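Local coordinates for putative membrane protein (PDB 5TF3) that is of unknown function, is named a putative membrane protein of the DUF1198 family, and folds here into a compact all-helical domain, at residues A[15-20]-A[77-82]; A[55-60]-A[99-104]; A[61-66]-A[70-75]. All coordinates share one frame; numbering follows the deposited sequence. Where two conformers were deposited one is given.

Contact 1. Residues A[15-20]-A[77-82]; sequences NLLKIK and RNTLIR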
loop_
_atom_site.group_PDB
_atom_site.type_symbol
_atom_site.label_atom_id
_atom_site.label_comp_id
_atom_site.label_asym_id
_atom_site.label_seq_id
_atom_site.Cartn_x
_atom_site.Cartn_y
_atom_site.Cartn_z
ATOM N N ASN A 15 10.752 -3.921 6.486
ATOM C CA ASN A 15 11.617 -5.064 6.198
ATOM C C ASN A 15 11.101 -5.862 5.005
ATOM O O ASN A 15 11.891 -6.327 4.174
ATOM C CB ASN A 15 11.737 -5.967 7.429
ATOM C CG ASN A 15 12.610 -5.363 8.520
ATOM O OD1 ASN A 15 13.503 -4.562 8.244
ATOM N ND2 ASN A 15 12.357 -5.755 9.766
ATOM N N LEU A 16 9.780 -6.034 4.903
ATOM C CA LEU A 16 9.211 -6.776 3.776
ATOM C C LEU A 16 9.523 -6.086 2.457
ATOM O O LEU A 16 9.977 -6.719 1.498
ATOM C CB LEU A 16 7.699 -6.920 3.945
ATOM C CG LEU A 16 6.950 -7.505 2.745
ATOM C CD1 LEU A 16 7.403 -8.935 2.475
ATOM C CD2 LEU A 16 5.436 -7.464 2.967
ATOM N N LEU A 17 9.285 -4.782 2.389
ATOM C CA LEU A 17 9.549 -4.035 1.169
ATOM C C LEU A 17 11.017 -3.636 0.992
ATOM O O LEU A 17 11.394 -3.191 -0.110
ATOM C CB LEU A 17 8.658 -2.796 1.157
ATOM C CG LEU A 17 7.177 -3.144 1.045
ATOM C CD1 LEU A 17 6.365 -1.865 1.144
ATOM C CD2 LEU A 17 6.910 -3.855 -0.272
ATOM N N LYS A 18 11.843 -3.780 2.040
ATOM C CA LYS A 18 13.253 -3.360 2.030
ATOM C C LYS A 18 13.388 -1.876 1.697
ATOM O O LYS A 18 14.145 -1.487 0.810
ATOM C CB LYS A 18 14.090 -4.197 1.059
ATOM C CG LYS A 18 14.020 -5.695 1.266
ATOM C CD LYS A 18 14.700 -6.096 2.560
ATOM C CE LYS A 18 14.647 -7.605 2.776
ATOM N NZ LYS A 18 14.785 -7.934 4.224
ATOM N N ILE A 19 12.624 -1.043 2.404
ATOM C CA ILE A 19 12.680 0.405 2.246
ATOM C C ILE A 19 12.833 0.998 3.639
ATOM O O ILE A 19 12.609 0.332 4.653
ATOM C CB ILE A 19 11.433 0.984 1.528
ATOM C CG1 ILE A 19 10.159 0.761 2.363
ATOM C CG2 ILE A 19 11.255 0.355 0.133
ATOM C CD1 ILE A 19 8.887 1.119 1.654
ATOM N N LYS A 20 13.258 2.254 3.685
ATOM C CA LYS A 20 13.470 2.908 4.969
ATOM C C LYS A 20 12.142 3.105 5.708
ATOM O O LYS A 20 11.102 3.328 5.082
ATOM C CB LYS A 20 14.151 4.259 4.775
ATOM C CG LYS A 20 15.596 4.177 4.288
ATOM C CD LYS A 20 16.197 5.566 4.124
ATOM C CE LYS A 20 17.724 5.504 4.037
ATOM N NZ LYS A 20 18.313 6.874 4.011
ATOM N N ARG A 77 5.929 0.009 -8.231
ATOM C CA ARG A 77 5.586 -1.306 -8.762
ATOM C C ARG A 77 6.790 -2.251 -8.698
ATOM O O ARG A 77 6.655 -3.438 -8.365
ATOM C CB ARG A 77 5.081 -1.163 -10.210
ATOM C CG ARG A 77 4.783 -2.493 -10.890
ATOM C CD ARG A 77 4.264 -2.330 -12.349
ATOM N NE ARG A 77 3.917 -3.632 -12.921
ATOM C CZ ARG A 77 4.758 -4.401 -13.604
ATOM N NH1 ARG A 77 5.998 -3.988 -13.849
ATOM N NH2 ARG A 77 4.350 -5.575 -14.059
ATOM N N ASN A 78 7.978 -1.742 -9.027
ATOM C CA ASN A 78 9.170 -2.577 -8.963
ATOM C C ASN A 78 9.505 -2.944 -7.529
ATOM O O ASN A 78 10.092 -4.007 -7.290
ATOM C CB ASN A 78 10.358 -1.870 -9.624
ATOM C CG ASN A 78 10.226 -1.803 -11.139
ATOM O OD1 ASN A 78 9.485 -2.587 -11.742
ATOM N ND2 ASN A 78 10.966 -0.885 -11.765
ATOM N N THR A 79 9.144 -2.085 -6.566
ATOM C CA THR A 79 9.340 -2.423 -5.157
ATOM C C THR A 79 8.470 -3.615 -4.754
ATOM O O THR A 79 8.944 -4.534 -4.075
ATOM C CB THR A 79 9.070 -1.179 -4.283
ATOM O OG1 THR A 79 9.907 -0.106 -4.732
ATOM C CG2 THR A 79 9.410 -1.419 -2.817
ATOM N N LEU A 80 7.206 -3.644 -5.197
ATOM C CA LEU A 80 6.384 -4.831 -4.976
ATOM C C LEU A 80 7.021 -6.055 -5.607
ATOM O O LEU A 80 7.140 -7.105 -4.969
ATOM C CB LEU A 80 4.979 -4.642 -5.548
ATOM C CG LEU A 80 4.054 -3.629 -4.902
ATOM C CD1 LEU A 80 2.699 -3.658 -5.637
ATOM C CD2 LEU A 80 3.900 -3.974 -3.443
ATOM N N ILE A 81 7.449 -5.929 -6.865
ATOM C CA ILE A 81 7.985 -7.078 -7.583
ATOM C C ILE A 81 9.245 -7.593 -6.893
ATOM O O ILE A 81 9.429 -8.808 -6.739
ATOM C CB ILE A 81 8.246 -6.705 -9.056
ATOM C CG1 ILE A 81 6.916 -6.535 -9.808
ATOM C CG2 ILE A 81 9.098 -7.759 -9.735
ATOM C CD1 ILE A 81 7.086 -6.025 -11.234
ATOM N N ARG A 82 10.115 -6.683 -6.447
ATOM C CA ARG A 82 11.337 -7.095 -5.761
ATOM C C ARG A 82 11.057 -7.772 -4.421
ATOM O O ARG A 82 11.910 -8.512 -3.921
ATOM C CB ARG A 82 12.260 -5.889 -5.561
ATOM C CG ARG A 82 13.304 -5.755 -6.657
ATOM C CD ARG A 82 14.268 -4.588 -6.432
ATOM N NE ARG A 82 13.788 -3.369 -7.074
ATOM C CZ ARG A 82 13.237 -2.353 -6.425
ATOM N NH1 ARG A 82 13.108 -2.391 -5.114
ATOM N NH2 ARG A 82 12.823 -1.297 -7.091
HETATM O O HOH W 1 11.198 -4.489 -2.308
#

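Contact 2. Residues A[55-60]-A[99-104]; sequences AYLVFI and FYFAEL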
loop_
_atom_site.group_PDB
_atom_site.type_symbol
_atom_site.label_atom_id
_atom_site.label_comp_id
_atom_site.label_asym_id
_atom_site.label_seq_id
_atom_site.Cartn_x
_atom_site.Cartn_y
_atom_site.Cartn_z
ATOM N N ALA A 55 1.409 -3.940 2.225
ATOM C CA ALA A 55 2.289 -3.483 1.155
ATOM C C ALA A 55 1.501 -2.757 0.075
ATOM O O ALA A 55 1.973 -1.770 -0.492
ATOM C CB ALA A 55 3.051 -4.659 0.553
ATOM N N TYR A 56 0.278 -3.208 -0.198
ATOM C CA TYR A 56 -0.522 -2.534 -1.210
ATOM C C TYR A 56 -1.016 -1.170 -0.744
ATOM O O TYR A 56 -1.244 -0.288 -1.577
ATOM C CB TYR A 56 -1.699 -3.424 -1.616
ATOM C CG TYR A 56 -1.267 -4.632 -2.407
ATOM C CD1 TYR A 56 -0.920 -4.525 -3.749
ATOM C CD2 TYR A 56 -1.202 -5.882 -1.813
ATOM C CE1 TYR A 56 -0.528 -5.643 -4.481
ATOM C CE2 TYR A 56 -0.816 -6.995 -2.530
ATOM C CZ TYR A 56 -0.480 -6.873 -3.860
ATOM O OH TYR A 56 -0.096 -7.992 -4.557
ATOM N N LEU A 57 -1.213 -0.976 0.568
ATOM C CA LEU A 57 -1.571 0.354 1.063
ATOM C C LEU A 57 -0.402 1.318 0.930
ATOM O O LEU A 57 -0.597 2.500 0.615
ATOM C CB LEU A 57 -2.020 0.295 2.529
ATOM C CG LEU A 57 -3.446 -0.169 2.811
ATOM C CD1 LEU A 57 -3.670 -0.146 4.295
ATOM C CD2 LEU A 57 -4.443 0.718 2.111
ATOM N N VAL A 58 0.810 0.841 1.224
ATOM C CA VAL A 58 2.023 1.623 0.978
ATOM C C VAL A 58 2.088 2.058 -0.483
ATOM O O VAL A 58 2.316 3.235 -0.795
ATOM C CB VAL A 58 3.262 0.803 1.383
ATOM C CG1 VAL A 58 4.551 1.531 1.020
ATOM C CG2 VAL A 58 3.226 0.519 2.890
ATOM N N PHE A 59 1.876 1.117 -1.403
ATOM C CA PHE A 59 1.866 1.445 -2.828
ATOM C C PHE A 59 0.822 2.517 -3.147
ATOM O O PHE A 59 1.133 3.533 -3.773
ATOM C CB PHE A 59 1.601 0.168 -3.637
ATOM C CG PHE A 59 1.410 0.395 -5.113
ATOM C CD1 PHE A 59 0.144 0.651 -5.638
ATOM C CD2 PHE A 59 2.490 0.317 -5.984
ATOM C CE1 PHE A 59 -0.037 0.869 -6.994
ATOM C CE2 PHE A 59 2.323 0.516 -7.346
ATOM C CZ PHE A 59 1.046 0.797 -7.857
ATOM N N ILE A 60 -0.427 2.303 -2.724
ATOM C CA ILE A 60 -1.489 3.266 -3.033
ATOM C C ILE A 60 -1.160 4.638 -2.464
ATOM O O ILE A 60 -1.331 5.662 -3.136
ATOM C CB ILE A 60 -2.842 2.755 -2.512
ATOM C CG1 ILE A 60 -3.338 1.578 -3.368
ATOM C CG2 ILE A 60 -3.858 3.925 -2.447
ATOM C CD1 ILE A 60 -4.562 0.859 -2.809
ATOM N N PHE A 99 -11.034 3.316 3.426
ATOM C CA PHE A 99 -11.258 3.468 4.854
ATOM C C PHE A 99 -10.080 4.151 5.541
ATOM O O PHE A 99 -10.251 5.165 6.225
ATOM C CB PHE A 99 -11.500 2.137 5.537
ATOM C CG PHE A 99 -11.391 2.248 7.029
ATOM C CD1 PHE A 99 -12.354 2.943 7.749
ATOM C CD2 PHE A 99 -10.297 1.754 7.702
ATOM C CE1 PHE A 99 -12.273 3.073 9.125
ATOM C CE2 PHE A 99 -10.206 1.881 9.084
ATOM C CZ PHE A 99 -11.189 2.550 9.790
ATOM N N TYR A 100 -8.878 3.576 5.402
ATOM C CA TYR A 100 -7.762 4.011 6.241
ATOM C C TYR A 100 -7.423 5.474 6.003
ATOM O O TYR A 100 -6.980 6.167 6.933
ATOM C CB TYR A 100 -6.539 3.123 6.010
ATOM C CG TYR A 100 -6.643 1.752 6.650
ATOM C CD1 TYR A 100 -6.836 1.608 8.019
ATOM C CD2 TYR A 100 -6.538 0.600 5.883
ATOM C CE1 TYR A 100 -6.934 0.345 8.606
ATOM C CE2 TYR A 100 -6.619 -0.661 6.456
ATOM C CZ TYR A 100 -6.824 -0.784 7.812
ATOM O OH TYR A 100 -6.912 -2.041 8.370
ATOM N N PHE A 101 -7.669 5.975 4.786
ATOM C CA PHE A 101 -7.426 7.374 4.450
ATOM C C PHE A 101 -8.729 8.174 4.324
ATOM O O PHE A 101 -8.788 9.172 3.602
ATOM C CB PHE A 101 -6.588 7.461 3.174
ATOM C CG PHE A 101 -5.294 6.692 3.260
ATOM C CD1 PHE A 101 -4.274 7.119 4.102
ATOM C CD2 PHE A 101 -5.109 5.526 2.529
ATOM C CE1 PHE A 101 -3.084 6.411 4.201
ATOM C CE2 PHE A 101 -3.928 4.812 2.617
ATOM C CZ PHE A 101 -2.910 5.254 3.452
ATOM N N ALA A 102 -9.762 7.770 5.063
ATOM C CA ALA A 102 -11.080 8.400 4.936
ATOM C C ALA A 102 -11.025 9.904 5.194
ATOM O O ALA A 102 -11.704 10.680 4.514
ATOM C CB ALA A 102 -12.065 7.732 5.887
ATOM N N GLU A 103 -10.210 10.336 6.157
ATOM C CA GLU A 103 -10.120 11.757 6.484
ATOM C C GLU A 103 -9.560 12.599 5.343
ATOM O O GLU A 103 -9.730 13.825 5.351
ATOM C CB GLU A 103 -9.262 11.948 7.735
ATOM C CG GLU A 103 -9.862 11.331 8.988
ATOM C CD GLU A 103 -9.051 11.654 10.237
ATOM O OE1 GLU A 103 -7.868 12.049 10.089
ATOM O OE2 GLU A 103 -9.598 11.519 11.360
ATOM N N LEU A 104 -8.881 11.976 4.375
ATOM C CA LEU A 104 -8.376 12.673 3.199
ATOM C C LEU A 104 -9.452 12.934 2.160
ATOM O O LEU A 104 -9.199 13.690 1.217
ATOM C CB LEU A 104 -7.247 11.871 2.546
ATOM C CG LEU A 104 -6.074 11.564 3.466
ATOM C CD1 LEU A 104 -4.933 10.910 2.684
ATOM C CD2 LEU A 104 -5.621 12.850 4.091
#

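Contact 3. Residues A[61-66]-A[70-75]; sequences YHTFIK and DENVEL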
loop_
_atom_site.group_PDB
_atom_site.type_symbol
_atom_site.label_atom_id
_atom_site.label_comp_id
_atom_site.label_asym_id
_atom_site.label_seq_id
_atom_site.Cartn_x
_atom_site.Cartn_y
_atom_site.Cartn_z
ATOM N N TYR A 61 -0.656 4.683 -1.228
ATOM C CA TYR A 61 -0.332 5.968 -0.611
ATOM C C TYR A 61 0.721 6.713 -1.415
ATOM O O TYR A 61 0.552 7.893 -1.740
ATOM C CB TYR A 61 0.135 5.777 0.839
ATOM C CG TYR A 61 0.605 7.084 1.468
ATOM C CD1 TYR A 61 -0.317 8.033 1.930
ATOM C CD2 TYR A 61 1.963 7.388 1.565
ATOM C CE1 TYR A 61 0.106 9.241 2.482
ATOM C CE2 TYR A 61 2.395 8.598 2.122
ATOM C CZ TYR A 61 1.465 9.512 2.575
ATOM O OH TYR A 61 1.895 10.702 3.117
ATOM N N HIS A 62 1.823 6.047 -1.745
ATOM C CA HIS A 62 2.903 6.756 -2.423
ATOM C C HIS A 62 2.608 7.021 -3.896
ATOM O O HIS A 62 3.237 7.909 -4.479
ATOM C CB HIS A 62 4.223 5.994 -2.242
ATOM C CG HIS A 62 4.739 6.088 -0.843
ATOM N ND1 HIS A 62 5.280 7.250 -0.334
ATOM C CD2 HIS A 62 4.694 5.211 0.186
ATOM C CE1 HIS A 62 5.602 7.064 0.934
ATOM N NE2 HIS A 62 5.249 5.837 1.277
ATOM N N THR A 63 1.640 6.325 -4.503
ATOM C CA THR A 63 1.325 6.614 -5.898
ATOM C C THR A 63 0.049 7.449 -6.003
ATOM O O THR A 63 0.135 8.672 -6.133
ATOM C CB THR A 63 1.219 5.324 -6.717
ATOM O OG1 THR A 63 0.179 4.484 -6.201
ATOM C CG2 THR A 63 2.582 4.553 -6.703
ATOM N N PHE A 64 -1.135 6.822 -5.949
ATOM C CA PHE A 64 -2.378 7.576 -6.132
ATOM C C PHE A 64 -2.471 8.781 -5.199
ATOM O O PHE A 64 -2.859 9.878 -5.616
ATOM C CB PHE A 64 -3.596 6.680 -5.911
ATOM C CG PHE A 64 -4.915 7.419 -6.037
ATOM C CD1 PHE A 64 -5.408 7.772 -7.289
ATOM C CD2 PHE A 64 -5.650 7.764 -4.908
ATOM C CE1 PHE A 64 -6.621 8.447 -7.413
ATOM C CE2 PHE A 64 -6.869 8.443 -5.015
ATOM C CZ PHE A 64 -7.351 8.790 -6.265
ATOM N N ILE A 65 -2.142 8.598 -3.924
ATOM C CA ILE A 65 -2.419 9.676 -2.981
ATOM C C ILE A 65 -1.394 10.803 -3.110
ATOM O O ILE A 65 -1.766 11.977 -3.166
ATOM C CB ILE A 65 -2.514 9.119 -1.546
ATOM C CG1 ILE A 65 -3.699 8.145 -1.466
ATOM C CG2 ILE A 65 -2.663 10.261 -0.531
ATOM C CD1 ILE A 65 -4.057 7.628 -0.066
ATOM N N LYS A 66 -0.103 10.479 -3.214
ATOM C CA LYS A 66 0.962 11.486 -3.180
ATOM C C LYS A 66 1.558 11.837 -4.544
ATOM O O LYS A 66 1.968 12.985 -4.739
ATOM C CB LYS A 66 2.114 11.026 -2.270
ATOM C CG LYS A 66 1.675 10.659 -0.864
ATOM C CD LYS A 66 0.940 11.795 -0.196
ATOM C CE LYS A 66 1.908 12.848 0.313
ATOM N NZ LYS A 66 1.156 13.951 0.977
ATOM N N ASP A 70 3.816 8.334 -13.984
ATOM C CA ASP A 70 4.270 7.041 -14.502
ATOM C C ASP A 70 5.616 6.654 -13.914
ATOM O O ASP A 70 5.849 5.484 -13.574
ATOM C CB ASP A 70 4.386 7.076 -16.034
ATOM C CG ASP A 70 3.051 6.898 -16.747
ATOM O OD1 ASP A 70 2.032 6.629 -16.072
ATOM O OD2 ASP A 70 3.027 7.007 -18.000
ATOM N N GLU A 71 6.527 7.620 -13.823
ATOM C CA GLU A 71 7.845 7.355 -13.263
ATOM C C GLU A 71 7.741 6.867 -11.822
ATOM O O GLU A 71 8.378 5.873 -11.441
ATOM C CB GLU A 71 8.706 8.616 -13.358
ATOM C CG GLU A 71 9.970 8.570 -12.507
ATOM C CD GLU A 71 11.045 9.520 -13.002
ATOM O OE1 GLU A 71 10.901 10.042 -14.133
ATOM O OE2 GLU A 71 12.038 9.735 -12.264
ATOM N N ASN A 72 6.928 7.542 -11.001
ATOM C CA ASN A 72 6.837 7.132 -9.606
ATOM C C ASN A 72 6.081 5.816 -9.470
ATOM O O ASN A 72 6.436 4.970 -8.641
ATOM C CB ASN A 72 6.175 8.237 -8.772
ATOM C CG ASN A 72 6.285 7.981 -7.273
ATOM O OD1 ASN A 72 7.386 7.858 -6.726
ATOM N ND2 ASN A 72 5.147 7.893 -6.607
ATOM N N VAL A 73 5.053 5.605 -10.302
ATOM C CA VAL A 73 4.306 4.354 -10.221
ATOM C C VAL A 73 5.207 3.183 -10.588
ATOM O O VAL A 73 5.163 2.119 -9.951
ATOM C CB VAL A 73 3.043 4.420 -11.114
ATOM C CG1 VAL A 73 2.414 3.046 -11.257
ATOM C CG2 VAL A 73 2.007 5.386 -10.508
ATOM N N GLU A 74 6.049 3.363 -11.608
ATOM C CA GLU A 74 6.981 2.308 -11.996
ATOM C C GLU A 74 7.947 1.989 -10.858
ATOM O O GLU A 74 8.245 0.815 -10.584
ATOM C CB GLU A 74 7.742 2.726 -13.256
ATOM C CG GLU A 74 8.788 1.719 -13.697
ATOM C CD GLU A 74 9.357 2.026 -15.070
ATOM O OE1 GLU A 74 8.649 2.653 -15.891
ATOM O OE2 GLU A 74 10.519 1.642 -15.325
ATOM N N LEU A 75 8.433 3.028 -10.179
ATOM C CA LEU A 75 9.288 2.860 -9.010
ATOM C C LEU A 75 8.643 1.952 -7.965
ATOM O O LEU A 75 9.256 0.985 -7.502
ATOM C CB LEU A 75 9.576 4.245 -8.424
ATOM C CG LEU A 75 10.591 4.429 -7.318
ATOM C CD1 LEU A 75 11.084 5.877 -7.361
ATOM C CD2 LEU A 75 9.989 4.084 -5.959
#

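Contact 1. Residues A[15-20]-A[77-82]
The methyl group of Thr79 carries much of the contact between helix 70-82 and the end of helix 2-17. Its CG2, anti to the backbone N, reaches out from the helix into the angle between two partners: it lies 3.8 Å from the carbonyl oxygen Leu17 O and 3.9 Å from CG2 of Ile19. The Ile19 and Thr79 side chains cross at about a right angle and touch through one methyl each. The hydroxyl of Thr79 is turned to its own helix, where OG1 is hydrogen-bonded to Leu75 O. Farther in, the branched ends of two leucines approach, Leu17 CD2 standing 4.4 Å from Leu80 CD2, and helix 48-65 lies against both through Ala55 and Val58 on Leu17 and Phe59 on Leu80.

The carbonyl of Leu17 is available because the helix stops here in a Schellman motif, with Lys18 as the positive-phi C-prime residue. A water donates to Leu17 O at 2.6 Å and to Thr79 O at 2.9 Å. No direct hydrogen bond joins the segments, so methyl packing is supplemented by one shared water, and the carbonyl left over at the helix end is satisfied by that water and not by the other segment.

Contact 2. Residues A[55-60]-A[99-104]
Leu57 reaches from helix 48-65 to the place where helix 91-100 ends, a junction of an all-helical fold in which one aliphatic side chain meets two consecutive aromatic residues. Tyr100 is still helical; Phe101 is the first residue to leave helical geometry, and a short 3-10 segment, 102-104, follows. The contact illustrates how a branched side chain can serve two neighbours at once.

From the backbone, CB of Leu57 points toward the opposite segment. Its CG is anti to the carbonyl carbon (chi1 -79°), and this carries the fork out to the corner formed by the two rings. There the methyls part company. CD1, placed farthest out by the extended chi2 of 180°, goes to Tyr100, where it lies 3.4 Å from CD2 and 3.7 Å from CE2, oblique to the ring and near its CD2-CE2 bond. The leucine and tyrosine side chains cross at about a right angle. CD2 takes the other direction, toward Phe101, whose side chain runs past that of Leu57 in the opposite sense, and the approach to this second ring is also oblique.

Leu57 also touches Phe39 of helix 33-45 and Ala97 of helix 91-100, and Phe39 meets the Tyr100 ring edge-to-face, so residues of two other helices pack on the leucine. Within the segment 99-104, Phe99 CD2 sits over the rim of one face of the tyrosine ring, 3.5 Å above its plane. No hydrogen bond crosses between the two segments. The closest approach to Phe101 is the longer one, Leu57 CD2 to Phe101 CE2 at 4.2 Å.

Contact 3. Residues A[61-66]-A[70-75]
Thr63 and Val73 meet inside a helical hairpin, in which helix 48-65 and helix 70-82 are joined by a short turn and run nearly antiparallel. The axes of 61-65 and 70-75 make an angle of 154° and come within 9.3 Å of each other. This is a compact example of how two consecutive helices are fastened close to their connection: apolar packing on one side and a side-chain amide on the other.

The tightly packed part is buried. CG2 of Val73 rests 3.9 Å from both CB and CG2 of Thr63, and the two side chains cross at about a right angle. With chi1 at 61°, Thr63 holds OG1 between its backbone N and carbonyl carbon, where it is hydrogen-bonded to Phe59 O one turn earlier, while CG2 is left to meet the valine. Helix 108-122 covers this part, with Phe114 on Thr63 and Tyr118 and Phe122 on Val73.

The looser side belongs to Asn72, which is partly exposed. Its CG is anti to the backbone N, and the amide reaches across to helix 48-65. Its ND2 is hydrogen-bonded to Asn67 O in the connecting turn and also meets the carbonyl of His62, so the amide links the turn with the end of the helix before it. Nearby, the His62 ring stacks on Trp76, one residue beyond segment 70-75, and its NE2 is hydrogen-bonded to Tyr23 O. The wider pi-type turn at 61-65 lies beside this polar link, which is itself weak: Asn72 ND2 to His62 O spans 2.9 Å, but the bond is bent to 118° at the hydrogen.

In the fold
Helix 48-65 and helix 70-82 connect the three contacts. Contact 3 joins these two helices beside their turn; contact 1 sets the later part of helix 70-82 against the end of helix 2-17, and contact 2 sets the middle of helix 48-65 against the end of helix 91-100. Centres of contacts 1 and 2 are about 17 Å apart, and contact 3 lies about 13 Å from each. Along the chain, contact 3 is nested within the loops closed by both others, whose segments alternate. Packing of Leu80 on Tyr56 and Phe59, and of Phe101 on Ile65, connects neighbouring contacts; the hairpin thus contacts both helix 2-17 and helix 91-100, consistent with a single compact helical domain.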